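Local coordinates for thiaminase-I (Naegleria gruberi, PDB 4HCY), which belongs to a thiaminase family and has a two-lobed alpha/beta fold resembling that of periplasmic binding proteins, at residues Gly12-Leu17 / Asp52-Ala57; Phe122-Pro127 / Gln245-Gln250; Leu85-Val90 / Gly109-Phe114. All blocks are in the same frame, centred on the assembly; numbering follows the deposited sequence.

Contact 1: residues Gly12-Leu17 / Asp52-Ala57. With 0YN (2-{4-[(4-amino-2-methylpyrimidin-5-yl)methyl]-3-methylthiophen-2-yl}ethanol), chain G.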
loop_
_atom_site.group_PDB
_atom_site.type_symbol
_atom_site.label_atom_id
_atom_site.label_comp_id
_atom_site.label_asym_id
_atom_site.label_seq_id
_atom_site.Cartn_x
_atom_site.Cartn_y
_atom_site.Cartn_z
ATOM N N GLY A 12 13.418 -10.313 -5.086
ATOM C CA GLY A 12 13.182 -9.528 -3.888
ATOM C C GLY A 12 11.702 -9.297 -3.652
ATOM O O GLY A 12 11.035 -8.634 -4.446
ATOM N N LEU A 13 11.184 -9.843 -2.557
ATOM C CA LEU A 13 9.760 -9.744 -2.258
ATOM C C LEU A 13 9.453 -8.624 -1.271
ATOM O O LEU A 13 10.289 -8.263 -0.444
ATOM C CB LEU A 13 9.236 -11.074 -1.708
ATOM C CG LEU A 13 9.361 -12.299 -2.615
ATOM C CD1 LEU A 13 8.770 -13.526 -1.938
ATOM C CD2 LEU A 13 8.695 -12.046 -3.958
ATOM N N PHE A 14 8.243 -8.081 -1.371
ATOM C CA PHE A 14 7.752 -7.096 -0.416
ATOM C C PHE A 14 7.525 -7.791 0.922
ATOM O O PHE A 14 6.653 -8.650 1.037
ATOM C CB PHE A 14 6.449 -6.478 -0.931
ATOM C CG PHE A 14 5.935 -5.344 -0.089
ATOM C CD1 PHE A 14 6.433 -4.061 -0.251
ATOM C CD2 PHE A 14 4.943 -5.559 0.853
ATOM C CE1 PHE A 14 5.959 -3.016 0.518
ATOM C CE2 PHE A 14 4.463 -4.519 1.624
ATOM C CZ PHE A 14 4.972 -3.245 1.458
ATOM N N PRO A 15 8.319 -7.424 1.939
ATOM C CA PRO A 15 8.355 -8.149 3.214
ATOM C C PRO A 15 7.319 -7.679 4.234
ATOM O O PRO A 15 7.144 -8.340 5.259
ATOM C CB PRO A 15 9.757 -7.836 3.732
ATOM C CG PRO A 15 10.012 -6.449 3.240
ATOM C CD PRO A 15 9.301 -6.325 1.906
ATOM N N TYR A 16 6.651 -6.563 3.969
ATOM C CA TYR A 16 5.715 -6.003 4.938
ATOM C C TYR A 16 4.305 -6.564 4.779
ATOM O O TYR A 16 3.377 -5.862 4.375
ATOM C CB TYR A 16 5.717 -4.475 4.875
ATOM C CG TYR A 16 7.058 -3.875 5.226
ATOM C CD1 TYR A 16 7.400 -3.614 6.546
ATOM C CD2 TYR A 16 7.989 -3.584 4.238
ATOM C CE1 TYR A 16 8.628 -3.071 6.872
ATOM C CE2 TYR A 16 9.219 -3.042 4.555
ATOM C CZ TYR A 16 9.532 -2.788 5.873
ATOM O OH TYR A 16 10.757 -2.248 6.193
ATOM N N LEU A 17 4.165 -7.843 5.110
ATOM C CA LEU A 17 2.885 -8.536 5.058
ATOM C C LEU A 17 2.408 -8.809 6.487
ATOM O O LEU A 17 3.197 -8.699 7.426
ATOM C CB LEU A 17 3.032 -9.835 4.258
ATOM C CG LEU A 17 2.560 -9.767 2.803
ATOM C CD1 LEU A 17 3.272 -8.659 2.040
ATOM C CD2 LEU A 17 2.757 -11.107 2.111
ATOM N N ASP A 52 13.601 -4.790 1.235
ATOM C CA ASP A 52 13.070 -3.628 1.933
ATOM C C ASP A 52 13.227 -2.359 1.102
ATOM O O ASP A 52 14.267 -1.704 1.145
ATOM C CB ASP A 52 13.761 -3.464 3.289
ATOM C CG ASP A 52 13.168 -2.343 4.116
ATOM O OD1 ASP A 52 12.027 -1.926 3.825
ATOM O OD2 ASP A 52 13.841 -1.883 5.063
ATOM N N CYS A 53 12.182 -2.014 0.354
ATOM C CA CYS A 53 12.192 -0.813 -0.476
ATOM C C CYS A 53 12.222 0.446 0.385
ATOM O O CYS A 53 12.528 1.534 -0.100
ATOM C CB CYS A 53 10.974 -0.784 -1.402
ATOM S SG CYS A 53 9.400 -0.478 -0.564
ATOM N N TYR A 54 11.900 0.290 1.666
ATOM C CA TYR A 54 11.932 1.407 2.600
ATOM C C TYR A 54 13.309 1.546 3.247
ATOM O O TYR A 54 13.443 2.039 4.368
ATOM C CB TYR A 54 10.831 1.263 3.652
ATOM C CG TYR A 54 9.450 1.177 3.046
ATOM C CD1 TYR A 54 8.883 2.272 2.408
ATOM C CD2 TYR A 54 8.718 -0.001 3.100
ATOM C CE1 TYR A 54 7.623 2.200 1.845
ATOM C CE2 TYR A 54 7.457 -0.084 2.540
ATOM C CZ TYR A 54 6.914 1.018 1.914
ATOM O OH TYR A 54 5.659 0.941 1.355
ATOM N N SER A 55 14.326 1.101 2.519
ATOM C CA SER A 55 15.715 1.273 2.916
ATOM C C SER A 55 16.508 1.761 1.711
ATOM O O SER A 55 16.543 1.094 0.676
ATOM C CB SER A 55 16.297 -0.045 3.426
ATOM O OG SER A 55 17.686 0.078 3.684
ATOM N N ASP A 56 17.134 2.927 1.843
ATOM C CA ASP A 56 17.894 3.515 0.745
ATOM C C ASP A 56 19.055 2.626 0.305
ATOM O O ASP A 56 19.454 2.643 -0.859
ATOM C CB ASP A 56 18.410 4.906 1.123
ATOM C CG ASP A 56 17.310 5.948 1.149
ATOM O OD1 ASP A 56 16.253 5.717 0.525
ATOM O OD2 ASP A 56 17.506 7.004 1.787
ATOM N N ALA A 57 19.588 1.848 1.241
ATOM C CA ALA A 57 20.683 0.933 0.944
ATOM C C ALA A 57 20.236 -0.173 -0.006
ATOM O O ALA A 57 21.004 -0.620 -0.857
ATOM C CB ALA A 57 21.238 0.339 2.228
HETATM C C2A 0YN G . 0.682 -4.215 0.529
HETATM C C35 0YN G . 2.334 0.748 2.876
HETATM C C2 0YN G . 3.794 -0.710 4.396
HETATM S S1 0YN G . 5.183 -0.559 5.424
HETATM C C5 0YN G . 5.418 1.123 5.143
HETATM C C4 0YN G . 4.355 1.589 4.206
HETATM C C4A 0YN G . 4.217 3.005 3.709
HETATM C C5A 0YN G . 6.578 1.763 5.867
HETATM C C5B 0YN G . 6.082 2.884 6.769
HETATM O O5G 0YN G . 7.155 3.333 7.600
HETATM N "N1'" 0YN G . 0.625 -2.544 2.349
HETATM C "C2'" 0YN G . 1.115 -2.912 1.145
HETATM N "N3'" 0YN G . 1.992 -2.120 0.490
HETATM C "C4'" 0YN G . 2.391 -0.950 1.028
HETATM N "N4'" 0YN G . 3.271 -0.160 0.368
HETATM C "C5'" 0YN G . 1.899 -0.563 2.260
HETATM C "C6'" 0YN G . 0.996 -1.391 2.914
HETATM C C3 0YN G . 3.494 0.536 3.823
#

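Contact 2: residues Phe122-Pro127 / Gln245-Gln250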
loop_
_atom_site.group_PDB
_atom_site.type_symbol
_atom_site.label_atom_id
_atom_site.label_comp_id
_atom_site.label_asym_id
_atom_site.label_seq_id
_atom_site.Cartn_x
_atom_site.Cartn_y
_atom_site.Cartn_z
ATOM N N PHE A 122 -7.929 2.560 4.507
ATOM C CA PHE A 122 -9.371 2.383 4.390
ATOM C C PHE A 122 -10.081 2.733 5.691
ATOM O O PHE A 122 -9.468 2.758 6.758
ATOM C CB PHE A 122 -9.704 0.943 3.993
ATOM C CG PHE A 122 -9.068 0.502 2.707
ATOM C CD1 PHE A 122 -9.614 0.868 1.487
ATOM C CD2 PHE A 122 -7.932 -0.290 2.715
ATOM C CE1 PHE A 122 -9.036 0.458 0.301
ATOM C CE2 PHE A 122 -7.347 -0.702 1.532
ATOM C CZ PHE A 122 -7.900 -0.326 0.322
ATOM N N LEU A 123 -11.378 3.001 5.593
ATOM C CA LEU A 123 -12.191 3.274 6.770
ATOM C C LEU A 123 -13.013 2.051 7.148
ATOM O O LEU A 123 -13.901 1.637 6.405
ATOM C CB LEU A 123 -13.116 4.466 6.524
ATOM C CG LEU A 123 -14.099 4.791 7.651
ATOM C CD1 LEU A 123 -13.355 5.068 8.949
ATOM C CD2 LEU A 123 -14.980 5.969 7.267
ATOM N N LEU A 124 -12.709 1.474 8.304
ATOM C CA LEU A 124 -13.458 0.329 8.803
ATOM C C LEU A 124 -14.581 0.797 9.722
ATOM O O LEU A 124 -14.367 1.035 10.911
ATOM C CB LEU A 124 -12.534 -0.640 9.543
ATOM C CG LEU A 124 -13.179 -1.923 10.071
ATOM C CD1 LEU A 124 -13.802 -2.715 8.934
ATOM C CD2 LEU A 124 -12.164 -2.767 10.827
ATOM N N SER A 125 -15.779 0.932 9.161
ATOM C CA SER A 125 -16.931 1.404 9.920
ATOM C C SER A 125 -17.717 0.252 10.540
ATOM O O SER A 125 -17.993 -0.754 9.885
ATOM C CB SER A 125 -17.845 2.256 9.035
ATOM O OG SER A 125 -17.373 2.294 7.698
ATOM N N SER A 126 -18.075 0.415 11.809
ATOM C CA SER A 126 -18.826 -0.591 12.552
ATOM C C SER A 126 -20.256 -0.675 12.019
ATOM O O SER A 126 -20.692 0.211 11.282
ATOM C CB SER A 126 -18.837 -0.219 14.039
ATOM O OG SER A 126 -18.762 -1.367 14.868
ATOM N N PRO A 127 -20.983 -1.752 12.367
ATOM C CA PRO A 127 -22.414 -1.827 12.051
ATOM C C PRO A 127 -23.161 -0.630 12.626
ATOM O O PRO A 127 -24.020 -0.051 11.961
ATOM C CB PRO A 127 -22.856 -3.093 12.778
ATOM C CG PRO A 127 -21.649 -3.937 12.819
ATOM C CD PRO A 127 -20.474 -3.019 12.921
ATOM N N GLN A 245 -20.441 -9.702 11.754
ATOM C CA GLN A 245 -21.157 -8.553 12.301
ATOM C C GLN A 245 -21.476 -7.513 11.230
ATOM O O GLN A 245 -22.231 -6.578 11.480
ATOM C CB GLN A 245 -20.370 -7.919 13.452
ATOM C CG GLN A 245 -20.178 -8.843 14.646
ATOM C CD GLN A 245 -19.488 -8.161 15.813
ATOM O OE1 GLN A 245 -19.168 -6.973 15.755
ATOM N NE2 GLN A 245 -19.253 -8.914 16.883
ATOM N N GLN A 246 -20.900 -7.696 10.044
ATOM C CA GLN A 246 -21.116 -6.815 8.892
ATOM C C GLN A 246 -20.506 -5.423 9.059
ATOM O O GLN A 246 -21.220 -4.420 9.061
ATOM C CB GLN A 246 -22.604 -6.706 8.535
ATOM C CG GLN A 246 -23.255 -8.017 8.136
ATOM C CD GLN A 246 -24.746 -7.875 7.903
ATOM O OE1 GLN A 246 -25.250 -8.177 6.821
ATOM N NE2 GLN A 246 -25.463 -7.416 8.924
ATOM N N TYR A 247 -19.185 -5.371 9.195
ATOM C CA TYR A 247 -18.461 -4.106 9.181
ATOM C C TYR A 247 -18.382 -3.586 7.749
ATOM O O TYR A 247 -18.566 -4.345 6.797
ATOM C CB TYR A 247 -17.050 -4.284 9.742
ATOM C CG TYR A 247 -16.961 -4.281 11.253
ATOM C CD1 TYR A 247 -17.452 -5.343 12.001
ATOM C CD2 TYR A 247 -16.363 -3.226 11.929
ATOM C CE1 TYR A 247 -17.363 -5.345 13.383
ATOM C CE2 TYR A 247 -16.270 -3.220 13.311
ATOM C CZ TYR A 247 -16.771 -4.281 14.033
ATOM O OH TYR A 247 -16.680 -4.280 15.404
ATOM N N ASN A 248 -18.107 -2.296 7.597
ATOM C CA ASN A 248 -17.992 -1.697 6.270
ATOM C C ASN A 248 -16.604 -1.128 5.997
ATOM O O ASN A 248 -15.947 -0.610 6.900
ATOM C CB ASN A 248 -19.051 -0.610 6.072
ATOM C CG ASN A 248 -20.455 -1.172 5.974
ATOM O OD1 ASN A 248 -20.918 -1.532 4.891
ATOM N ND2 ASN A 248 -21.142 -1.251 7.108
ATOM N N VAL A 249 -16.165 -1.230 4.747
ATOM C CA VAL A 249 -14.893 -0.653 4.330
ATOM C C VAL A 249 -15.069 0.202 3.082
ATOM O O VAL A 249 -15.895 -0.105 2.220
ATOM C CB VAL A 249 -13.828 -1.732 4.064
ATOM C CG1 VAL A 249 -13.249 -2.232 5.373
ATOM C CG2 VAL A 249 -14.417 -2.877 3.252
ATOM N N GLN A 250 -14.290 1.273 2.989
ATOM C CA GLN A 250 -14.398 2.194 1.866
ATOM C C GLN A 250 -13.118 2.990 1.652
ATOM O O GLN A 250 -12.373 3.258 2.595
ATOM C CB GLN A 250 -15.570 3.156 2.080
ATOM C CG GLN A 250 -15.516 3.912 3.399
ATOM C CD GLN A 250 -16.563 5.006 3.490
ATOM O OE1 GLN A 250 -16.945 5.602 2.483
ATOM N NE2 GLN A 250 -17.035 5.273 4.702
#

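Contact 3: residues Leu85-Val90 / Gly109-Phe114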
loop_
_atom_site.group_PDB
_atom_site.type_symbol
_atom_site.label_atom_id
_atom_site.label_comp_id
_atom_site.label_asym_id
_atom_site.label_seq_id
_atom_site.Cartn_x
_atom_site.Cartn_y
_atom_site.Cartn_z
ATOM N N LEU A 85 9.289 -1.808 -19.813
ATOM C CA LEU A 85 8.561 -2.982 -20.280
ATOM C C LEU A 85 7.544 -2.634 -21.361
ATOM O O LEU A 85 7.003 -1.528 -21.385
ATOM C CB LEU A 85 7.858 -3.669 -19.109
ATOM C CG LEU A 85 8.751 -4.107 -17.948
ATOM C CD1 LEU A 85 7.919 -4.749 -16.851
ATOM C CD2 LEU A 85 9.836 -5.057 -18.430
ATOM N N ASP A 86 7.288 -3.586 -22.253
ATOM C CA ASP A 86 6.283 -3.409 -23.294
ATOM C C ASP A 86 4.886 -3.457 -22.689
ATOM O O ASP A 86 4.639 -4.197 -21.736
ATOM C CB ASP A 86 6.431 -4.481 -24.375
ATOM C CG ASP A 86 7.731 -4.359 -25.145
ATOM O OD1 ASP A 86 8.212 -3.220 -25.328
ATOM O OD2 ASP A 86 8.272 -5.401 -25.570
ATOM N N GLU A 87 3.977 -2.666 -23.249
ATOM C CA GLU A 87 2.612 -2.576 -22.745
ATOM C C GLU A 87 1.892 -3.919 -22.847
ATOM O O GLU A 87 1.083 -4.268 -21.988
ATOM C CB GLU A 87 1.836 -1.503 -23.514
ATOM C CG GLU A 87 1.088 -0.513 -22.631
ATOM C CD GLU A 87 -0.154 -1.108 -21.996
ATOM O OE1 GLU A 87 -0.611 -0.570 -20.967
ATOM O OE2 GLU A 87 -0.678 -2.107 -22.531
ATOM N N SER A 88 2.204 -4.670 -23.898
ATOM C CA SER A 88 1.556 -5.953 -24.147
ATOM C C SER A 88 2.035 -7.047 -23.195
ATOM O O SER A 88 1.250 -7.898 -22.772
ATOM C CB SER A 88 1.779 -6.386 -25.597
ATOM O OG SER A 88 3.161 -6.436 -25.908
ATOM N N LEU A 89 3.323 -7.023 -22.863
ATOM C CA LEU A 89 3.917 -8.040 -21.998
ATOM C C LEU A 89 3.299 -8.039 -20.603
ATOM O O LEU A 89 2.969 -9.094 -20.060
ATOM C CB LEU A 89 5.433 -7.845 -21.901
ATOM C CG LEU A 89 6.179 -8.815 -20.979
ATOM C CD1 LEU A 89 5.983 -10.253 -21.436
ATOM C CD2 LEU A 89 7.660 -8.467 -20.911
ATOM N N VAL A 90 3.147 -6.851 -20.028
ATOM C CA VAL A 90 2.569 -6.714 -18.696
ATOM C C VAL A 90 1.074 -7.024 -18.713
ATOM O O VAL A 90 0.547 -7.649 -17.791
ATOM C CB VAL A 90 2.806 -5.300 -18.123
ATOM C CG1 VAL A 90 2.201 -5.173 -16.731
ATOM C CG2 VAL A 90 4.294 -4.985 -18.090
ATOM N N GLY A 109 5.545 7.975 -19.592
ATOM C CA GLY A 109 4.883 7.286 -20.685
ATOM C C GLY A 109 5.456 5.910 -20.963
ATOM O O GLY A 109 5.490 5.463 -22.110
ATOM N N SER A 110 5.907 5.234 -19.911
ATOM C CA SER A 110 6.492 3.904 -20.050
ATOM C C SER A 110 6.229 3.049 -18.813
ATOM O O SER A 110 6.339 3.525 -17.684
ATOM C CB SER A 110 7.998 4.008 -20.304
ATOM O OG SER A 110 8.274 4.798 -21.449
ATOM N N VAL A 111 5.880 1.786 -19.036
ATOM C CA VAL A 111 5.614 0.857 -17.943
ATOM C C VAL A 111 6.918 0.290 -17.389
ATOM O O VAL A 111 7.758 -0.204 -18.142
ATOM C CB VAL A 111 4.707 -0.302 -18.400
ATOM C CG1 VAL A 111 4.461 -1.272 -17.253
ATOM C CG2 VAL A 111 3.391 0.237 -18.941
ATOM N N TYR A 112 7.086 0.364 -16.072
ATOM C CA TYR A 112 8.326 -0.077 -15.442
ATOM C C TYR A 112 8.133 -1.176 -14.401
ATOM O O TYR A 112 8.909 -1.277 -13.450
ATOM C CB TYR A 112 9.062 1.110 -14.816
ATOM C CG TYR A 112 9.774 1.982 -15.822
ATOM C CD1 TYR A 112 11.066 1.684 -16.234
ATOM C CD2 TYR A 112 9.157 3.104 -16.359
ATOM C CE1 TYR A 112 11.725 2.477 -17.152
ATOM C CE2 TYR A 112 9.808 3.904 -17.279
ATOM C CZ TYR A 112 11.092 3.586 -17.673
ATOM O OH TYR A 112 11.744 4.380 -18.590
ATOM N N GLY A 113 7.106 -2.000 -14.577
ATOM C CA GLY A 113 6.908 -3.131 -13.692
ATOM C C GLY A 113 5.499 -3.685 -13.634
ATOM O O GLY A 113 4.554 -3.088 -14.149
ATOM N N PHE A 114 5.369 -4.844 -12.995
ATOM C CA PHE A 114 4.081 -5.507 -12.837
ATOM C C PHE A 114 3.479 -5.165 -11.482
ATOM O O PHE A 114 4.070 -5.468 -10.445
ATOM C CB PHE A 114 4.244 -7.025 -12.949
ATOM C CG PHE A 114 4.935 -7.477 -14.206
ATOM C CD1 PHE A 114 6.317 -7.530 -14.272
ATOM C CD2 PHE A 114 4.201 -7.863 -15.316
ATOM C CE1 PHE A 114 6.957 -7.949 -15.422
ATOM C CE2 PHE A 114 4.835 -8.285 -16.470
ATOM C CZ PHE A 114 6.215 -8.327 -16.523
#

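Contact 1: residues Gly12-Leu17 / Asp52-Ala57
Tyr54 turns the edge of its ring toward the face of Tyr16 in an offset edge-to-face pair, with planes 69° apart and ring centroids separated by 5.4 Å. This aromatic side is the tightly packed part of the contact. The Tyr54 ring is held between two layers: Cys53 SG sits 3.6 Å above one face, over its centre, while C5A of the bound 0YN lies over the opposite face. Phe14, which is buried, reaches in with CE1, which stands 3.9 Å from Tyr54 CE2. Its CG is anti to the backbone N (chi1 -174°), which carries the ring toward the ligand, where CZ comes within 3.3 Å of N3' of 0YN. Tyr16 adds a ring face against the thiophene, its CG lying 3.8 Å from S1 of 0YN.

The loose side is that of Pro15, whose CG comes only to 4.4 Å from Asp52 CA; Pro15, Tyr16 and Asp52 are all partly exposed. At its border with the aromatic side stands a short polar tie: Tyr16 OH donates to Asp52 OD1 (2.7 Å), and the backbone N of Tyr54 reaches the same oxygen to close an Asx turn. The two donors approach from opposite faces of the carboxylate.

One carboxylate oxygen thus fixes the Tyr16 hydroxyl relative to the turn bearing Tyr54. With Tyr54 OH hydrogen-bonded to Asp69, the aromatic wall of the 0YN pocket is anchored by polar bonds at both tyrosines.

Contact 2: residues Phe122-Pro127 / Gln245-Gln250
Tyr247 offers one face of its ring to Pro127, whose CD stands over the centre, 3.8 Å from the centroid and 8° off the ring normal. That is CH-pi geometry, although Pro127 is poorly ordered and its position less certain. With CG anti to the carbonyl carbon (chi1 -81°), the Tyr247 ring also runs past Ser126 and Leu124; Ser126 OG, 3.5 Å from Tyr247 CE2, has its hydrogen-bond partner in Asn128. Leu124 crosses this tyrosine at a slant. Its CD1 branch lies 3.7 Å from Tyr247 CB and 3.6 Å from Val249 CG1, wedged between the two, and on this sheet face Leu124 also meets helices 211-219 and 239-244.

Leu123 and Gln250 project from the other face, side by side and pointing the same way, with the amide NE2 of Gln250 3.4 Å from Leu123 CD2. Ser125 and Asn248 share that face. Helix 317-328 contacts residues of both faces of strand 248-250: it touches Val249 and Gln250, and its Gln321 bonds Asn248 OD1. At the end of the pair, Phe122 sets its ring edge in plane with the carbonyl oxygen of Gln250.

The firm backbone evidence is reciprocal: Ser125 N bonds to Asn248 O (2.7 Å), and Asn248 N to Ser125 O (2.8 Å). With strand axes at 162°, this is an antiparallel pair in the mixed sheet, where strand 114-125 also binds strand 227-230 through Leu124 and Tyr228.

Contact 3: residues Leu85-Val90 / Gly109-Phe114
Leu85 and Val111 supply the polar link between these segments: Leu85 N donates to Val111 O over 2.8 Å, with 158° at the hydrogen. This one bond ties the residue just ahead of Asp86, which occupies the N-cap position, to the loop that leads into strand 114-125.

Apolar packing accounts for most of the rest. The CD1 branch of Leu85 reaches past the Val111 carbonyl to the Phe114 ring, where CE1 is 3.6 Å away, and the two side chains cross at about a right angle. The same methyl rests 3.7 Å from Gly113 N, so it lies against both the backbone and the ring of the opposing segment. Val90 stands on the side of helix 87-94 that faces segment 109-114, and both its branches meet Phe114. CG1 packs 3.6 Å from Phe114 CD2, and CG2 also touches Val111 CG1 at 3.8 Å. Glu87 is exposed and touches Val111 only loosely through CG; its carboxylate forms a salt bridge with Arg91.

Ring contacts form the third group. Val90 CG2 stands 4.2 Å from the Phe114 centroid, 30° off the normal, an off-centre CH-pi contact. The carbonyl oxygen of Leu89 lies near the plane of the ring at its edge. Phe114 has CG anti to the carbonyl carbon (chi1 -54°), which lays the ring against Leu85 and Val90, both on the same side of its plane; Val280, Ile283 and Leu287 of helix 273-288 also meet it.

Chemically the contact is hydrophobic with one directional bond. That bond sets Leu85 against Val111, while the burial of Leu85, Val90 and Phe114 seats the start of helix 87-94 on the loop and, through Phe114, near helix 273-288.

Contact 1 is the one whose own side chains touch 0YN. Contact 2 comes near through Phe122, whose side chain is about 8 Å from the ligand. Contacts 1 and 2 fall on opposite sides of the chain's centre, about 29 Å apart between centres and about 12 Å between nearest atoms, and both reach the same mixed sheet. Contact 3 is packing away from the ligand: its centre is about 22 Å from that of contact 1 and about 35 Å from that of contact 2. The nearest atoms of contacts 2 and 3 are about 17 Å apart; strand 114-125, interrupted by a bulge or short loop, runs from one to the other.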